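Local atomic coordinates of clan CA, family C40, NlpC/P60 superfamily cysteine peptidase (Trichomonas vaginalis, PDB entry 6BIO), a protein that probably acts as a cysteine peptidase of the NlpC/P60 type, consistent with a peptidoglycan hydrolase that the parasite turns against bacteria. Residues H207-E212 with I272-T277. Residues are numbered along the deposited sequence; the frame is centred on the assembly and turned at random.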
# COMPACT_ATOMS: atom_id res chain seq x y z
N HIS A 207 11.54 -3.79 -10.62
CA HIS A 207 10.12 -3.60 -10.93
C HIS A 207 9.78 -2.13 -10.85
O HIS A 207 10.58 -1.31 -10.45
CB HIS A 207 9.23 -4.46 -10.01
CG HIS A 207 9.60 -5.91 -10.03
ND1 HIS A 207 9.23 -6.76 -11.04
CD2 HIS A 207 10.37 -6.64 -9.18
CE1 HIS A 207 9.74 -7.96 -10.81
NE2 HIS A 207 10.43 -7.91 -9.68
N GLY A 208 8.53 -1.82 -11.16
CA GLY A 208 8.09 -0.45 -11.33
C GLY A 208 8.51 0.09 -12.68
O GLY A 208 9.37 -0.45 -13.37
N GLN A 209 7.93 1.22 -13.04
CA GLN A 209 8.24 1.83 -14.32
C GLN A 209 9.65 2.41 -14.25
O GLN A 209 10.00 3.15 -13.34
CB GLN A 209 7.22 2.94 -14.61
CG GLN A 209 7.46 3.74 -15.90
CD GLN A 209 6.55 4.98 -15.95
OE1 GLN A 209 5.64 5.14 -15.12
NE2 GLN A 209 6.82 5.87 -16.89
N LEU A 210 10.46 2.11 -15.24
CA LEU A 210 11.84 2.58 -15.27
C LEU A 210 11.91 4.02 -15.76
O LEU A 210 11.44 4.33 -16.86
CB LEU A 210 12.66 1.67 -16.19
CG LEU A 210 14.16 1.92 -16.27
CD1 LEU A 210 14.80 1.74 -14.92
CD2 LEU A 210 14.82 1.00 -17.29
N ILE A 211 12.48 4.90 -14.95
CA ILE A 211 12.66 6.31 -15.30
C ILE A 211 14.13 6.45 -15.71
O ILE A 211 15.02 6.51 -14.87
CB ILE A 211 12.30 7.24 -14.13
CG1 ILE A 211 10.90 6.93 -13.55
CG2 ILE A 211 12.40 8.70 -14.59
CD1 ILE A 211 9.78 7.11 -14.54
N GLU A 212 14.39 6.51 -17.01
CA GLU A 212 15.75 6.35 -17.48
C GLU A 212 16.60 7.61 -17.29
O GLU A 212 17.81 7.49 -17.10
CB GLU A 212 15.74 5.96 -18.95
CG GLU A 212 17.11 5.64 -19.48
CD GLU A 212 17.06 5.07 -20.90
OE1 GLU A 212 15.96 5.07 -21.50
OE2 GLU A 212 18.11 4.62 -21.41
N ILE A 272 16.04 4.20 -11.27
CA ILE A 272 14.95 5.02 -10.74
C ILE A 272 13.66 4.34 -11.16
O ILE A 272 13.44 4.09 -12.35
CB ILE A 272 15.02 6.46 -11.27
CG1 ILE A 272 16.40 7.10 -10.94
CG2 ILE A 272 13.85 7.27 -10.70
CD1 ILE A 272 16.64 8.37 -11.69
N ARG A 273 12.80 4.04 -10.17
CA ARG A 273 11.61 3.24 -10.43
C ARG A 273 10.38 3.96 -9.89
O ARG A 273 10.37 4.46 -8.75
CB ARG A 273 11.71 1.87 -9.75
CG ARG A 273 12.80 0.97 -10.27
CD ARG A 273 12.61 0.62 -11.70
NE ARG A 273 13.54 -0.42 -12.13
CZ ARG A 273 13.33 -1.25 -13.15
NH1 ARG A 273 12.19 -1.23 -13.81
NH2 ARG A 273 14.28 -2.14 -13.47
N ARG A 274 9.33 3.96 -10.70
CA ARG A 274 8.07 4.65 -10.41
C ARG A 274 6.99 3.60 -10.21
O ARG A 274 6.56 2.93 -11.16
CB ARG A 274 7.73 5.61 -11.55
CG ARG A 274 6.39 6.31 -11.35
CD ARG A 274 6.22 7.48 -12.30
NE ARG A 274 7.31 8.44 -12.12
CZ ARG A 274 7.68 9.37 -12.99
NH1 ARG A 274 7.00 9.56 -14.12
NH2 ARG A 274 8.73 10.15 -12.71
N TYR A 275 6.59 3.42 -8.96
CA TYR A 275 5.59 2.43 -8.59
C TYR A 275 4.19 3.00 -8.52
O TYR A 275 3.23 2.24 -8.37
CB TYR A 275 5.96 1.77 -7.26
CG TYR A 275 7.03 0.71 -7.38
CD1 TYR A 275 8.37 1.03 -7.39
CD2 TYR A 275 6.67 -0.62 -7.44
CE1 TYR A 275 9.33 0.02 -7.48
CE2 TYR A 275 7.63 -1.62 -7.53
CZ TYR A 275 8.95 -1.29 -7.55
OH TYR A 275 9.87 -2.32 -7.56
N TRP A 276 4.04 4.32 -8.59
CA TRP A 276 2.74 4.97 -8.63
C TRP A 276 2.32 5.19 -10.07
O TRP A 276 3.16 5.28 -10.98
CB TRP A 276 2.80 6.31 -7.89
CG TRP A 276 3.85 7.29 -8.35
CD1 TRP A 276 5.16 7.34 -7.98
CD2 TRP A 276 3.65 8.34 -9.28
NE1 TRP A 276 5.78 8.39 -8.61
CE2 TRP A 276 4.87 9.02 -9.41
CE3 TRP A 276 2.54 8.79 -10.00
CZ2 TRP A 276 5.01 10.13 -10.23
CZ3 TRP A 276 2.69 9.87 -10.81
CH2 TRP A 276 3.91 10.52 -10.94
N THR A 277 1.01 5.20 -10.30
CA THR A 277 0.50 5.28 -11.66
C THR A 277 -0.57 6.32 -11.83
O THR A 277 -1.01 6.55 -12.96
CB THR A 277 -0.10 3.95 -12.13
OG1 THR A 277 -1.28 3.69 -11.41
CG2 THR A 277 0.85 2.80 -11.95
O HOH W 1 4.08 3.74 -13.12
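G208 CA sits over the face of the Y275 ring, 3.9 Å from its centroid, in a CH-pi contact. Next to it, R273 reaches across the backbone: NH1 donates to G208 O at 3.0 Å, a bent bond (141° at the hydrogen) whose acceptor sits slightly off the guanidinium plane. A turn at chi2 (-63°) folds the R273 chain back over H207 O, which CD approaches to 3.1 Å. The guanidinium is then sandwiched, with L210 CD1 over one face and H207 N over the opposite one. Beyond G208 the two segments pair as antiparallel strands, adding 209-210 as an outermost strand of the six-stranded sheet of the NlpC/P60 domain, beside 269-274. Q209 and R274 form the hydrogen-bonded pair, R274 N giving to a lone pair of Q209 O at 2.8 Å and Q209 N donating in return to R274 O (2.9 Å), and the nearly straight bond from I211 N to I272 O (177°) continues the pairing. On the sheet face of Q209 and R274, I211 CD1 sits over the guanidinium of R274, 3.5 Å from CZ, while the Q209 side chain runs alongside the arginine. A water lies within hydrogen-bonding distance of both Q209 OE1 and W276 O. Farther out, D221 forms a salt bridge with R274 NH2 and accepts a hydrogen bond from W276 NE1, and the Y275 hydroxyl is hydrogen-bonded to Q204 O.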